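Local coordinates for protein type II restriction enzyme SfiI (PDB 2EZV) that cleaves double-stranded DNA as a tetrameric type IIF restriction endonuclease that recognises 5'-GGCCN(5)GGCC-3', at residues H2-Y5 with R6-S9; E228-P231 with W232-Q235; D110-Q113 with R114-P118. All coordinates share one frame; numbering follows the deposited sequence.

Interaction 1. Residues H2-Y5 with R6-S9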
loop_
_atom_site.group_PDB
_atom_site.type_symbol
_atom_site.label_atom_id
_atom_site.label_comp_id
_atom_site.label_asym_id
_atom_site.label_seq_id
_atom_site.Cartn_x
_atom_site.Cartn_y
_atom_site.Cartn_z
ATOM N N HIS D 2 -18.059 1.550 21.127
ATOM C CA HIS D 2 -17.366 0.415 21.732
ATOM C C HIS D 2 -16.108 -0.036 20.994
ATOM O O HIS D 2 -15.912 0.277 19.816
ATOM C CB HIS D 2 -18.314 -0.780 21.806
ATOM C CG HIS D 2 -19.605 -0.486 22.496
ATOM N ND1 HIS D 2 -19.695 -0.300 23.860
ATOM C CD2 HIS D 2 -20.861 -0.345 22.011
ATOM C CE1 HIS D 2 -20.951 -0.057 24.184
ATOM N NE2 HIS D 2 -21.679 -0.079 23.081
ATOM N N GLN D 3 -15.260 -0.772 21.709
ATOM C CA GLN D 3 -14.048 -1.343 21.132
ATOM C C GLN D 3 -14.206 -2.863 21.218
ATOM O O GLN D 3 -13.709 -3.601 20.371
ATOM C CB GLN D 3 -12.795 -0.925 21.909
ATOM C CG GLN D 3 -12.322 0.506 21.682
ATOM C CD GLN D 3 -10.892 0.711 22.170
ATOM O OE1 GLN D 3 -10.578 0.444 23.330
ATOM N NE2 GLN D 3 -10.016 1.178 21.278
ATOM N N ASP D 4 -14.908 -3.315 22.254
ATOM C CA ASP D 4 -15.154 -4.736 22.486
ATOM C C ASP D 4 -16.474 -5.099 21.807
ATOM O O ASP D 4 -17.540 -4.657 22.225
ATOM C CB ASP D 4 -15.264 -5.000 23.990
ATOM C CG ASP D 4 -15.183 -6.473 24.337
ATOM O OD1 ASP D 4 -15.882 -7.285 23.699
ATOM O OD2 ASP D 4 -14.420 -6.814 25.263
ATOM N N TYR D 5 -16.406 -5.913 20.765
ATOM C CA TYR D 5 -17.608 -6.290 20.044
ATOM C C TYR D 5 -18.667 -6.961 20.925
ATOM O O TYR D 5 -19.855 -6.896 20.623
ATOM C CB TYR D 5 -17.242 -7.201 18.882
ATOM C CG TYR D 5 -17.058 -8.645 19.267
ATOM C CD1 TYR D 5 -18.096 -9.564 19.096
ATOM C CD2 TYR D 5 -15.858 -9.095 19.816
ATOM C CE1 TYR D 5 -17.943 -10.892 19.457
ATOM C CE2 TYR D 5 -15.694 -10.426 20.187
ATOM C CZ TYR D 5 -16.744 -11.316 20.003
ATOM O OH TYR D 5 -16.607 -12.624 20.371
ATOM N N ARG D 6 -18.248 -7.604 22.011
ATOM C CA ARG D 6 -19.208 -8.262 22.894
ATOM C C ARG D 6 -20.162 -7.252 23.532
ATOM O O ARG D 6 -21.284 -7.595 23.889
ATOM C CB ARG D 6 -18.471 -9.074 23.967
ATOM C CG ARG D 6 -17.779 -10.320 23.404
ATOM C CD ARG D 6 -16.766 -10.924 24.362
ATOM N NE ARG D 6 -15.758 -9.956 24.775
ATOM C CZ ARG D 6 -14.667 -10.262 25.470
ATOM N NH1 ARG D 6 -14.436 -11.521 25.829
ATOM N NH2 ARG D 6 -13.810 -9.308 25.818
ATOM N N GLU D 7 -19.728 -6.005 23.660
ATOM C CA GLU D 7 -20.583 -4.985 24.237
ATOM C C GLU D 7 -21.565 -4.463 23.193
ATOM O O GLU D 7 -22.404 -3.615 23.496
ATOM C CB GLU D 7 -19.759 -3.819 24.752
ATOM C CG GLU D 7 -18.644 -4.200 25.664
ATOM C CD GLU D 7 -17.964 -2.983 26.225
ATOM O OE1 GLU D 7 -17.925 -1.953 25.510
ATOM O OE2 GLU D 7 -17.468 -3.056 27.369
ATOM N N LEU D 8 -21.443 -4.931 21.956
ATOM C CA LEU D 8 -22.366 -4.499 20.911
ATOM C C LEU D 8 -23.621 -5.337 21.039
ATOM O O LEU D 8 -23.562 -6.488 21.472
ATOM C CB LEU D 8 -21.781 -4.723 19.510
ATOM C CG LEU D 8 -20.597 -3.877 19.044
ATOM C CD1 LEU D 8 -20.347 -4.142 17.560
ATOM C CD2 LEU D 8 -20.900 -2.411 19.270
ATOM N N SER D 9 -24.757 -4.766 20.669
ATOM C CA SER D 9 -25.999 -5.515 20.716
ATOM C C SER D 9 -25.976 -6.411 19.476
ATOM O O SER D 9 -25.192 -6.184 18.553
ATOM C CB SER D 9 -27.187 -4.563 20.640
ATOM O OG SER D 9 -27.190 -3.883 19.398
HETATM O O HOH W 1 -15.597 -1.700 24.253
#
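Glu7 N bonds to Asp4 O at 2.9 Å and Leu8 N reaches back to Tyr5 O in the same way, so the backbone winds through a short 3-10 turn just ahead of helix 10-41. Asp4 opens the turn as an Asx turn: its OD1 accepts a bond from Arg6 N at 2.9 Å. The same carboxylate is gripped side-on by the Arg6 guanidinium. NE bonds to Asp4 OD1, and NH2 meets Asp4 OD2 at 2.6 Å with a nearly straight N-H...O angle of 173°. Both of these bonds use the syn lone pairs, while Arg6 N takes the anti lone pair of OD1. Two donors therefore hold OD1, and the carboxylate and guanidinium lie nearly coplanar. Asp4 CG lies anti to the backbone N (chi1 -166°), which leaves OD1 within bonding distance of Arg6 N and sets the carboxylate against the guanidinium.

Arg6 also packs on its neighbour. Its CG sits over one face of the Tyr5 ring, 3.9 Å from the ring centroid, as a CH-pi contact. The rings of His141 and His188 also meet Tyr5, and Pro153 of strand 151-167 touches both Asp4 and Arg6.

At the start of the segment, the His2 ring meets Glu7. Glu7 CB lies over a face of the imidazole. The extended Glu7 chain then carries its carboxylate to the ring, so that His2 ND1 donates to Glu7 OE1 at 2.9 Å. This bond is bent, and OE1 is tilted well out of the ring plane. Leu8 CD2 approaches His2 CD2 at 3.4 Å. A water bridges Asp4 and Glu7: it accepts from Asp4 N and donates to Glu7 OE1, 2.7 Å from that oxygen.

Interaction 2. Residues E228-P231 with W232-Q235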
loop_
_atom_site.group_PDB
_atom_site.type_symbol
_atom_site.label_atom_id
_atom_site.label_comp_id
_atom_site.label_asym_id
_atom_site.label_seq_id
_atom_site.Cartn_x
_atom_site.Cartn_y
_atom_site.Cartn_z
ATOM N N GLU D 228 -33.650 -16.369 2.979
ATOM C CA GLU D 228 -34.943 -16.268 3.645
ATOM C C GLU D 228 -34.746 -15.792 5.082
ATOM O O GLU D 228 -35.478 -14.928 5.570
ATOM C CB GLU D 228 -35.652 -17.614 3.629
ATOM N N ALA D 229 -33.747 -16.351 5.756
ATOM C CA ALA D 229 -33.469 -15.966 7.129
ATOM C C ALA D 229 -33.036 -14.504 7.180
ATOM O O ALA D 229 -33.364 -13.786 8.119
ATOM C CB ALA D 229 -32.387 -16.856 7.708
ATOM N N CYS D 230 -32.309 -14.065 6.156
ATOM C CA CYS D 230 -31.823 -12.691 6.084
ATOM C C CYS D 230 -31.341 -12.411 4.661
ATOM O O CYS D 230 -30.235 -12.788 4.279
ATOM C CB CYS D 230 -30.675 -12.493 7.077
ATOM S SG CYS D 230 -30.072 -10.794 7.224
ATOM N N PRO D 231 -32.173 -11.732 3.860
ATOM C CA PRO D 231 -31.874 -11.388 2.468
ATOM C C PRO D 231 -30.478 -10.857 2.143
ATOM O O PRO D 231 -29.844 -11.340 1.202
ATOM C CB PRO D 231 -32.967 -10.377 2.125
ATOM C CG PRO D 231 -34.126 -10.868 2.923
ATOM C CD PRO D 231 -33.485 -11.186 4.259
ATOM N N TRP D 232 -29.993 -9.872 2.901
ATOM C CA TRP D 232 -28.686 -9.300 2.592
ATOM C C TRP D 232 -27.499 -10.213 2.812
ATOM O O TRP D 232 -26.418 -9.949 2.303
ATOM C CB TRP D 232 -28.456 -7.975 3.336
ATOM C CG TRP D 232 -28.410 -8.062 4.831
ATOM C CD1 TRP D 232 -29.417 -7.761 5.692
ATOM C CD2 TRP D 232 -27.286 -8.437 5.641
ATOM N NE1 TRP D 232 -28.995 -7.918 6.991
ATOM C CE2 TRP D 232 -27.691 -8.333 6.989
ATOM C CE3 TRP D 232 -25.978 -8.850 5.360
ATOM C CZ2 TRP D 232 -26.833 -8.627 8.057
ATOM C CZ3 TRP D 232 -25.124 -9.145 6.423
ATOM C CH2 TRP D 232 -25.558 -9.032 7.755
ATOM N N ARG D 233 -27.687 -11.289 3.563
ATOM C CA ARG D 233 -26.586 -12.210 3.805
ATOM C C ARG D 233 -26.244 -13.058 2.586
ATOM O O ARG D 233 -25.313 -13.851 2.622
ATOM C CB ARG D 233 -26.893 -13.109 5.001
ATOM C CG ARG D 233 -26.710 -12.398 6.328
ATOM C CD ARG D 233 -26.888 -13.334 7.510
ATOM N NE ARG D 233 -26.694 -12.623 8.767
ATOM C CZ ARG D 233 -25.510 -12.303 9.283
ATOM N NH1 ARG D 233 -24.396 -12.636 8.655
ATOM N NH2 ARG D 233 -25.445 -11.635 10.427
ATOM N N LEU D 234 -27.000 -12.889 1.510
ATOM C CA LEU D 234 -26.756 -13.624 0.275
ATOM C C LEU D 234 -26.808 -12.636 -0.886
ATOM O O LEU D 234 -27.868 -12.103 -1.216
ATOM C CB LEU D 234 -27.810 -14.720 0.090
ATOM C CG LEU D 234 -27.709 -15.742 -1.056
ATOM C CD1 LEU D 234 -28.158 -15.115 -2.355
ATOM C CD2 LEU D 234 -26.291 -16.274 -1.164
ATOM N N GLN D 235 -25.652 -12.382 -1.488
ATOM C CA GLN D 235 -25.565 -11.462 -2.614
ATOM C C GLN D 235 -25.205 -12.227 -3.883
ATOM O O GLN D 235 -24.625 -13.309 -3.829
ATOM C CB GLN D 235 -24.506 -10.393 -2.348
ATOM C CG GLN D 235 -24.765 -9.533 -1.129
ATOM C CD GLN D 235 -26.071 -8.774 -1.210
ATOM O OE1 GLN D 235 -26.436 -8.255 -2.260
ATOM N NE2 GLN D 235 -26.777 -8.688 -0.085
#
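Arg233 runs back beside Cys230, and its chain can be followed atom by atom. CB lies 3.4 Å from Cys230 O, the carbonyl that also accepts a hydrogen bond from Arg233 N. CG passes Cys230 SG at 3.8 Å and lies over a face of the Trp232 indole. CD comes to 3.9 Å from Cys230 CB. The chain is straight as far as NE, where it meets the hydroxyl of Tyr195. A turn at the last torsion (chi4 -78°) swings the guanidinium out of line, and Trp232 CH2 sits 3.6 Å above its centre. At the tip, NH2 forms salt bridges with Glu14 and Glu17 of helix 10-41, and NH1 bonds to Ser185 O.

Cys230 SG shares the indole face with Arg233 CG. It lies 3.4 Å from the centroid of the five-membered ring, a sulfur-aromatic contact. Beyond Arg233, Leu234 N bonds to Pro231 O. Gln235 NE2 folds back to Trp232 O at 2.7 Å.

This buried 3-10 turn is a helix-to-strand connection. It leads from helix 223-229 into strand 234-238, which pairs antiparallel with strand 176-186 in the main sheet of this PDDEXK-clan nuclease.

Interaction 3. Residues D110-Q113 with R114-P118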
loop_
_atom_site.group_PDB
_atom_site.type_symbol
_atom_site.label_atom_id
_atom_site.label_comp_id
_atom_site.label_asym_id
_atom_site.label_seq_id
_atom_site.Cartn_x
_atom_site.Cartn_y
_atom_site.Cartn_z
ATOM N N ASP D 110 -23.292 -24.358 -0.458
ATOM C CA ASP D 110 -21.844 -24.242 -0.402
ATOM C C ASP D 110 -21.369 -25.239 0.645
ATOM O O ASP D 110 -22.068 -25.485 1.631
ATOM C CB ASP D 110 -21.453 -22.820 0.004
ATOM C CG ASP D 110 -20.496 -22.177 -0.973
ATOM O OD1 ASP D 110 -20.498 -20.933 -1.063
ATOM O OD2 ASP D 110 -19.739 -22.910 -1.646
ATOM N N THR D 111 -20.196 -25.823 0.430
ATOM C CA THR D 111 -19.662 -26.788 1.382
ATOM C C THR D 111 -18.671 -26.120 2.320
ATOM O O THR D 111 -17.893 -25.260 1.908
ATOM C CB THR D 111 -18.958 -27.950 0.664
ATOM O OG1 THR D 111 -19.894 -28.609 -0.197
ATOM C CG2 THR D 111 -18.423 -28.956 1.673
ATOM N N LEU D 112 -18.698 -26.518 3.585
ATOM C CA LEU D 112 -17.799 -25.943 4.577
ATOM C C LEU D 112 -17.077 -26.994 5.398
ATOM O O LEU D 112 -17.654 -28.030 5.740
ATOM C CB LEU D 112 -18.574 -25.061 5.559
ATOM C CG LEU D 112 -18.663 -23.547 5.385
ATOM C CD1 LEU D 112 -19.395 -23.214 4.106
ATOM C CD2 LEU D 112 -19.399 -22.960 6.585
ATOM N N GLN D 113 -15.813 -26.720 5.704
ATOM C CA GLN D 113 -15.026 -27.595 6.559
ATOM C C GLN D 113 -15.407 -27.069 7.939
ATOM O O GLN D 113 -15.883 -25.941 8.048
ATOM C CB GLN D 113 -13.528 -27.387 6.342
ATOM C CG GLN D 113 -13.019 -27.764 4.971
ATOM C CD GLN D 113 -13.324 -29.202 4.621
ATOM O OE1 GLN D 113 -13.229 -30.094 5.469
ATOM N NE2 GLN D 113 -13.681 -29.442 3.363
ATOM N N ARG D 114 -15.207 -27.857 8.987
ATOM C CA ARG D 114 -15.558 -27.405 10.330
ATOM C C ARG D 114 -14.703 -26.203 10.712
ATOM O O ARG D 114 -15.088 -25.389 11.550
ATOM C CB ARG D 114 -15.349 -28.530 11.349
ATOM C CG ARG D 114 -16.076 -28.309 12.668
ATOM C CD ARG D 114 -15.871 -29.476 13.623
ATOM N NE ARG D 114 -14.565 -29.438 14.276
ATOM C CZ ARG D 114 -14.256 -28.626 15.284
ATOM N NH1 ARG D 114 -15.160 -27.779 15.761
ATOM N NH2 ARG D 114 -13.043 -28.659 15.822
ATOM N N SER D 115 -13.540 -26.093 10.084
ATOM C CA SER D 115 -12.629 -24.995 10.360
ATOM C C SER D 115 -13.134 -23.680 9.757
ATOM O O SER D 115 -12.562 -22.614 10.003
ATOM C CB SER D 115 -11.242 -25.324 9.807
ATOM O OG SER D 115 -11.296 -25.550 8.408
ATOM N N GLN D 116 -14.210 -23.762 8.980
ATOM C CA GLN D 116 -14.794 -22.590 8.338
ATOM C C GLN D 116 -16.167 -22.258 8.918
ATOM O O GLN D 116 -16.708 -21.191 8.652
ATOM C CB GLN D 116 -14.913 -22.830 6.830
ATOM C CG GLN D 116 -13.628 -23.346 6.187
ATOM C CD GLN D 116 -13.793 -23.722 4.718
ATOM O OE1 GLN D 116 -14.720 -24.444 4.339
ATOM N NE2 GLN D 116 -12.885 -23.239 3.887
ATOM N N LEU D 117 -16.720 -23.174 9.710
ATOM C CA LEU D 117 -18.032 -22.989 10.330
ATOM C C LEU D 117 -17.942 -21.952 11.463
ATOM O O LEU D 117 -17.257 -22.167 12.463
ATOM C CB LEU D 117 -18.537 -24.326 10.893
ATOM C CG LEU D 117 -20.043 -24.634 10.874
ATOM C CD1 LEU D 117 -20.359 -25.650 11.970
ATOM C CD2 LEU D 117 -20.860 -23.374 11.099
ATOM N N PRO D 118 -18.647 -20.815 11.316
ATOM C CA PRO D 118 -18.685 -19.705 12.280
ATOM C C PRO D 118 -19.422 -19.958 13.601
ATOM O O PRO D 118 -19.027 -19.430 14.642
ATOM C CB PRO D 118 -19.337 -18.572 11.480
ATOM C CG PRO D 118 -19.059 -18.943 10.044
ATOM C CD PRO D 118 -19.304 -20.422 10.060
HETATM O O HOH W 2 -15.031 -30.687 7.755
#
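Gln113 and Gln116 close a tight turn between them, and Leu112 packs against Gln116. Gln116 N bonds to Gln113 O at 2.9 Å, and Arg114 and Ser115 take the middle positions of a type I beta turn. The Gln116 side chain closes the loop from the other direction. It stays extended beyond CG, which carries OE1 back to Gln113 N at 2.9 Å, in a nearly straight bond of 169°. OE1 has a second donor in Lys102 NZ. Without the amide, as with an alanine here, Gln113 N would probably lose its side-chain acceptor and Lys102 NZ one of its partners.

The two glutamines run side by side, with Gln113 CG 3.8 Å from Gln116 OE1. Gln113 bends at chi2, and a water links its OE1 to Arg114 N. Leu112 CG lies 4.1 Å from Gln116 CB, and Leu112 CD2 reaches Leu117 CA at 4.0 Å. Phe160 touches both Leu112 and Gln116.

The side chain of Gln116 is about 4 Å from the bound calcium, which is held at Asp79, Asp100 and Ala101. Asp100, Ala101 and Lys102 follow one another as the D-X-K part of the motif, consistent with the PD-(D/E)XK nuclease fold, and this beta turn borders that site.

Along the chain, interaction 1 comes first, then interaction 3, then interaction 2. No two of them touch: the centres of 1 and 2 are about 23 Å apart, those of 1 and 3 about 25 Å, and those of 2 and 3 about 18 Å. The mixed sheet relates all three. Strand 151-167 is touched by side chains of interactions 1 and 3, and strand 176-186 by interaction 3, while interaction 2 leads into its partner 234-238. Helix 10-41 follows interaction 1 and packs against interaction 2. Interaction 3 is the one beside the calcium and DNA; the nearest atom of interaction 1 is about 25 Å from the DNA, and its Gln3 meets a second subunit.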